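Local coordinates for putative type VI secretion protein (Escherichia coli, PDB 6SK0) that probably forms the trimeric spike at the tip of the type VI secretion system, which carries a phospholipase effector and punctures the target cell, at residues D508-G511 / E512-I515; Q605-I608 / S609-Q612. All blocks are in the same frame, centred on the assembly; numbering follows the deposited sequence.

Contact 1 of 2, residues D508-G511 / E512-I515; sequences DKRG and EEHI
Lys-509 and Glu-512 run side by side off the two ends of a tight turn, and a salt bridge joins their charged ends: NZ of Lys-509 sits 3.1 Å from OE2 of Glu-512. The ammonium does not arrive in the plane of the carboxylate but from above it, 51° out. Glu-512 is extended beyond CG. CD of Lys-509 already lies 3.1 Å from OE2 of Glu-512, and the bend of the lysine at chi3 turns the end of the chain so that NZ meets the same oxygen. The backbone bond that closes the type II turn runs from the N-H of Glu-512 to the O of Lys-509 (2.9 Å). Gly-511 takes the third position of the turn with a positive phi of 77°, as is usual for type II. Its own N-H goes to Glu-513, whose carboxylate folds back through a bend at chi2 (86°) to the part of the loop formed by Arg-510 and Gly-511; the bond from Gly-511 N to Glu-513 OE2 measures 2.9 Å but is weak. On the flank, Arg-510 curls back so that its NH2 donates to the O of Asp-508, 3.0 Å away and above the carbonyl plane.

Farther out, Glu-507 accepts from the backbone N of Lys-509 at the end of strand 503-507, and Pro-499 of the second subunit packs on Arg-510 and Asp-508. The turn thus reverses the chain between strands 503-507 and 514-519 as a beta hairpin. Its chemistry divides by burial: the exposed lysine's salt bridge probably adds modest strength, while Glu-513, a buried residue, gives one carboxylate oxygen a weak bond to a peptide N-H of the loop.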
ATOM      1  N   ASP A 508      19.274  25.043  31.993  1.00 58.89           N
ATOM      2  CA  ASP A 508      20.166  26.021  31.389  1.00 58.89           C
ATOM      3  C   ASP A 508      21.570  25.507  31.132  1.00 58.89           C
ATOM      4  O   ASP A 508      22.365  26.231  30.529  1.00 58.89           O
ATOM      5  CB  ASP A 508      20.267  27.258  32.273  1.00 58.89           C
ATOM      6  CG  ASP A 508      19.076  28.143  32.154  1.00 58.89           C
ATOM      7  OD1 ASP A 508      19.291  29.343  31.900  1.00 58.89           O
ATOM      8  OD2 ASP A 508      17.938  27.647  32.288  1.00 58.89           O
ATOM      9  N   LYS A 509      21.903  24.304  31.577  1.00 57.44           N
ATOM     10  CA  LYS A 509      23.270  23.827  31.436  1.00 57.44           C
ATOM     11  C   LYS A 509      23.677  23.846  29.972  1.00 57.44           C
ATOM     12  O   LYS A 509      23.042  23.203  29.133  1.00 57.44           O
ATOM     13  CB  LYS A 509      23.408  22.427  32.020  1.00 57.44           C
ATOM     14  CG  LYS A 509      24.809  21.877  31.922  1.00 57.44           C
ATOM     15  CD  LYS A 509      24.820  20.375  31.968  1.00 57.44           C
ATOM     16  CE  LYS A 509      25.995  19.884  32.777  1.00 57.44           C
ATOM     17  NZ  LYS A 509      26.054  18.407  32.780  1.00 57.44           N
ATOM     18  N   ARG A 510      24.716  24.620  29.669  1.00 57.55           N
ATOM     19  CA  ARG A 510      25.096  24.877  28.287  1.00 57.55           C
ATOM     20  C   ARG A 510      25.430  23.582  27.567  1.00 57.55           C
ATOM     21  O   ARG A 510      26.097  22.702  28.116  1.00 57.55           O
ATOM     22  CB  ARG A 510      26.283  25.833  28.236  1.00 57.55           C
ATOM     23  CG  ARG A 510      26.033  27.157  28.920  1.00 57.55           C
ATOM     24  CD  ARG A 510      24.703  27.751  28.511  1.00 57.55           C
ATOM     25  NE  ARG A 510      24.622  29.165  28.858  1.00 57.55           N
ATOM     26  CZ  ARG A 510      24.208  29.630  30.031  1.00 57.55           C
ATOM     27  NH1 ARG A 510      24.181  30.935  30.243  1.00 57.55           N
ATOM     28  NH2 ARG A 510      23.821  28.798  30.986  1.00 57.55           N
ATOM     29  N   GLY A 511      24.950  23.466  26.335  1.00 54.41           N
ATOM     30  CA  GLY A 511      25.110  22.255  25.574  1.00 54.41           C
ATOM     31  C   GLY A 511      24.186  21.130  25.966  1.00 54.41           C
ATOM     32  O   GLY A 511      24.166  20.108  25.277  1.00 54.41           O
ATOM     33  N   GLU A 512      23.444  21.266  27.064  1.00 54.04           N
ATOM     34  CA  GLU A 512      22.456  20.272  27.464  1.00 54.04           C
ATOM     35  C   GLU A 512      21.158  20.934  27.891  1.00 54.04           C
ATOM     36  O   GLU A 512      20.512  20.490  28.840  1.00 54.04           O
ATOM     37  CB  GLU A 512      22.981  19.384  28.589  1.00 54.04           C
ATOM     38  CG  GLU A 512      24.276  18.683  28.258  1.00 54.04           C
ATOM     39  CD  GLU A 512      24.757  17.790  29.373  1.00 54.04           C
ATOM     40  OE1 GLU A 512      25.805  17.139  29.198  1.00 54.04           O
ATOM     41  OE2 GLU A 512      24.088  17.735  30.422  1.00 54.04           O
ATOM     42  N   GLU A 513      20.766  21.994  27.201  1.00 53.01           N
ATOM     43  CA  GLU A 513      19.555  22.713  27.551  1.00 53.01           C
ATOM     44  C   GLU A 513      18.330  21.873  27.232  1.00 53.01           C
ATOM     45  O   GLU A 513      18.311  21.112  26.264  1.00 53.01           O
ATOM     46  CB  GLU A 513      19.493  24.038  26.799  1.00 53.01           C
ATOM     47  CG  GLU A 513      20.767  24.856  26.868  1.00 53.01           C
ATOM     48  CD  GLU A 513      21.775  24.478  25.795  1.00 53.01           C
ATOM     49  OE1 GLU A 513      21.616  23.414  25.165  1.00 53.01           O
ATOM     50  OE2 GLU A 513      22.731  25.241  25.582  1.00 53.01           O
ATOM     51  N   HIS A 514      17.304  22.000  28.061  1.00 51.14           N
ATOM     52  CA  HIS A 514      16.046  21.360  27.741  1.00 51.14           C
ATOM     53  C   HIS A 514      14.909  22.111  28.403  1.00 51.14           C
ATOM     54  O   HIS A 514      15.097  22.860  29.362  1.00 51.14           O
ATOM     55  CB  HIS A 514      16.027  19.875  28.136  1.00 51.14           C
ATOM     56  CG  HIS A 514      16.027  19.622  29.609  1.00 51.14           C
ATOM     57  ND1 HIS A 514      14.978  19.970  30.430  1.00 51.14           N
ATOM     58  CD2 HIS A 514      16.937  19.013  30.402  1.00 51.14           C
ATOM     59  CE1 HIS A 514      15.253  19.608  31.668  1.00 51.14           C
ATOM     60  NE2 HIS A 514      16.433  19.021  31.678  1.00 51.14           N
ATOM     61  N   ILE A 515      13.725  21.901  27.856  1.00 48.50           N
ATOM     62  CA  ILE A 515      12.484  22.393  28.417  1.00 48.50           C
ATOM     63  C   ILE A 515      11.584  21.192  28.629  1.00 48.50           C
ATOM     64  O   ILE A 515      11.422  20.367  27.725  1.00 48.50           O
ATOM     65  CB  ILE A 515      11.812  23.428  27.500  1.00 48.50           C
ATOM     66  CG1 ILE A 515      12.706  24.659  27.360  1.00 48.50           C
ATOM     67  CG2 ILE A 515      10.441  23.796  28.025  1.00 48.50           C
ATOM     68  CD1 ILE A 515      12.212  25.646  26.372  1.00 48.50           C
TER

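Contact 2 of 2, residues Q605-I608 / S609-Q612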
ATOM      1  N   GLN A 605      -6.234   2.258 -17.854  1.00 49.21           N
ATOM      2  CA  GLN A 605      -5.465   3.385 -17.360  1.00 49.21           C
ATOM      3  C   GLN A 605      -5.730   3.607 -15.874  1.00 49.21           C
ATOM      4  O   GLN A 605      -6.809   3.320 -15.355  1.00 49.21           O
ATOM      5  CB  GLN A 605      -5.816   4.645 -18.145  1.00 49.21           C
ATOM      6  CG  GLN A 605      -4.760   5.722 -18.123  1.00 49.21           C
ATOM      7  CD  GLN A 605      -5.006   6.772 -19.181  1.00 49.21           C
ATOM      8  OE1 GLN A 605      -6.051   6.777 -19.829  1.00 49.21           O
ATOM      9  NE2 GLN A 605      -4.045   7.665 -19.368  1.00 49.21           N
ATOM     10  N   GLY A 606      -4.721   4.124 -15.189  1.00 47.88           N
ATOM     11  CA  GLY A 606      -4.895   4.510 -13.812  1.00 47.88           C
ATOM     12  C   GLY A 606      -5.667   5.808 -13.668  1.00 47.88           C
ATOM     13  O   GLY A 606      -6.002   6.479 -14.641  1.00 47.88           O
ATOM     14  N   ASP A 607      -5.956   6.160 -12.417  1.00 46.39           N
ATOM     15  CA  ASP A 607      -6.690   7.384 -12.092  1.00 46.39           C
ATOM     16  C   ASP A 607      -5.682   8.505 -11.853  1.00 46.39           C
ATOM     17  O   ASP A 607      -5.252   8.779 -10.732  1.00 46.39           O
ATOM     18  CB  ASP A 607      -7.587   7.151 -10.882  1.00 46.39           C
ATOM     19  CG  ASP A 607      -8.499   8.327 -10.576  1.00 46.39           C
ATOM     20  OD1 ASP A 607      -9.228   8.254  -9.563  1.00 46.39           O
ATOM     21  OD2 ASP A 607      -8.493   9.323 -11.325  1.00 46.39           O
ATOM     22  N   ILE A 608      -5.300   9.170 -12.941  1.00 44.87           N
ATOM     23  CA  ILE A 608      -4.350  10.265 -12.814  1.00 44.87           C
ATOM     24  C   ILE A 608      -5.011  11.481 -12.186  1.00 44.87           C
ATOM     25  O   ILE A 608      -4.365  12.224 -11.449  1.00 44.87           O
ATOM     26  CB  ILE A 608      -3.730  10.602 -14.182  1.00 44.87           C
ATOM     27  CG1 ILE A 608      -2.831   9.459 -14.652  1.00 44.87           C
ATOM     28  CG2 ILE A 608      -2.941  11.893 -14.121  1.00 44.87           C
ATOM     29  CD1 ILE A 608      -1.781   9.058 -13.649  1.00 44.87           C
ATOM     30  N   SER A 609      -6.303  11.681 -12.435  1.00 44.65           N
ATOM     31  CA  SER A 609      -6.974  12.910 -12.024  1.00 44.65           C
ATOM     32  C   SER A 609      -6.888  13.125 -10.516  1.00 44.65           C
ATOM     33  O   SER A 609      -6.505  14.203 -10.054  1.00 44.65           O
ATOM     34  CB  SER A 609      -8.429  12.873 -12.479  1.00 44.65           C
ATOM     35  OG  SER A 609      -9.176  13.894 -11.864  1.00 44.65           O
ATOM     36  N   CYS A 610      -7.252  12.111  -9.736  1.00 44.03           N
ATOM     37  CA  CYS A 610      -7.246  12.270  -8.289  1.00 44.03           C
ATOM     38  C   CYS A 610      -5.833  12.407  -7.741  1.00 44.03           C
ATOM     39  O   CYS A 610      -5.631  13.096  -6.748  1.00 44.03           O
ATOM     40  CB  CYS A 610      -7.979  11.106  -7.628  1.00 44.03           C
ATOM     41  SG  CYS A 610      -6.967   9.660  -7.379  1.00 44.03           S
ATOM     42  N   GLN A 611      -4.841  11.803  -8.392  1.00 41.90           N
ATOM     43  CA  GLN A 611      -3.463  11.963  -7.936  1.00 41.90           C
ATOM     44  C   GLN A 611      -2.922  13.351  -8.264  1.00 41.90           C
ATOM     45  O   GLN A 611      -2.176  13.932  -7.475  1.00 41.90           O
ATOM     46  CB  GLN A 611      -2.583  10.871  -8.539  1.00 41.90           C
ATOM     47  CG  GLN A 611      -2.904   9.470  -8.036  1.00 41.90           C
ATOM     48  CD  GLN A 611      -2.777   9.331  -6.527  1.00 41.90           C
ATOM     49  OE1 GLN A 611      -1.920   9.944  -5.906  1.00 41.90           O
ATOM     50  NE2 GLN A 611      -3.635   8.519  -5.936  1.00 41.90           N
ATOM     51  N   GLN A 612      -3.287  13.896  -9.422  1.00 43.45           N
ATOM     52  CA  GLN A 612      -2.931  15.272  -9.745  1.00 43.45           C
ATOM     53  C   GLN A 612      -3.589  16.244  -8.776  1.00 43.45           C
ATOM     54  O   GLN A 612      -2.957  17.194  -8.297  1.00 43.45           O
ATOM     55  CB  GLN A 612      -3.338  15.576 -11.187  1.00 43.45           C
ATOM     56  CG  GLN A 612      -2.878  16.906 -11.703  1.00 43.45           C
ATOM     57  CD  GLN A 612      -1.596  16.800 -12.481  1.00 43.45           C
ATOM     58  OE1 GLN A 612      -1.336  15.802 -13.146  1.00 43.45           O
ATOM     59  NE2 GLN A 612      -0.779  17.830 -12.397  1.00 43.45           N
TER
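The carboxylate of Asp-607 lies over the first turn of helix 608-618, where Cys-610 meets it with both its backbone and its sulfur. From the N-cap position, OD2 accepts from the N-H of Cys-610 in a nearly straight bond (171°), weak because it is 3.4 Å long. The other oxygen, OD1, is 3.4 Å from SG of Cys-610. Two torsions bring these groups together: Asp-607 has CG trans to its own N (chi1 -174°), and Cys-610 holds SG between its N and its carbonyl carbon (chi1 84°).

This is the close side of the contact. Cys-610 is buried against Ser-650 of its own chain and Ala-641 of the third subunit, and the hydroxyl of Ser-650 gives OD1 of Asp-607 a hydrogen bond partner. Gln-611, also buried, lays its CG 3.6 Å from the O of Asp-607 and then turns away, its amide hydrogen-bonded to Arg-643 and Leu-642 of the third subunit.

The loose, solvent side is that of Ser-609, which is exposed; its CB lies 3.7 Å from OD2 of Asp-607, while its OG bonds to Arg-613 one turn on. A further face lies against helix 578-600: Ile-608 packs on Arg-592, the arginine whose NH1 is hydrogen-bonded to OE1 of Gln-612. Between Ile-608 and Gln-612 runs a regular helical bond, from Gln-612 N to Ile-608 O at 2.8 Å, with the donor almost in line with the carbonyl.

An aspartate accepting from the N-H three residues on is the classic N-cap, here starting the second helix of a helical hairpin.

Contact 1 and contact 2 mark two different kinds of beginning along one elongated chain: a hairpin turn leading into strand 514-519, and a cap leading into helix 608-618. Their centres are 50 Å apart and their nearest atoms about 38 Å, so they do not touch. Contact 1 lies far out, 42 Å from the centre of the chain, and contact 2 nearer the middle, at 15 Å. Both nevertheless reach the second subunit, through a weak hydrogen bond from Asp-508 to Thr-498 of that chain, and from the backbone N of Asp-607 to its Asp-660, while contact 2 also meets the third. The hairpin turn and the helix cap both lie at subunit interfaces of the trimer.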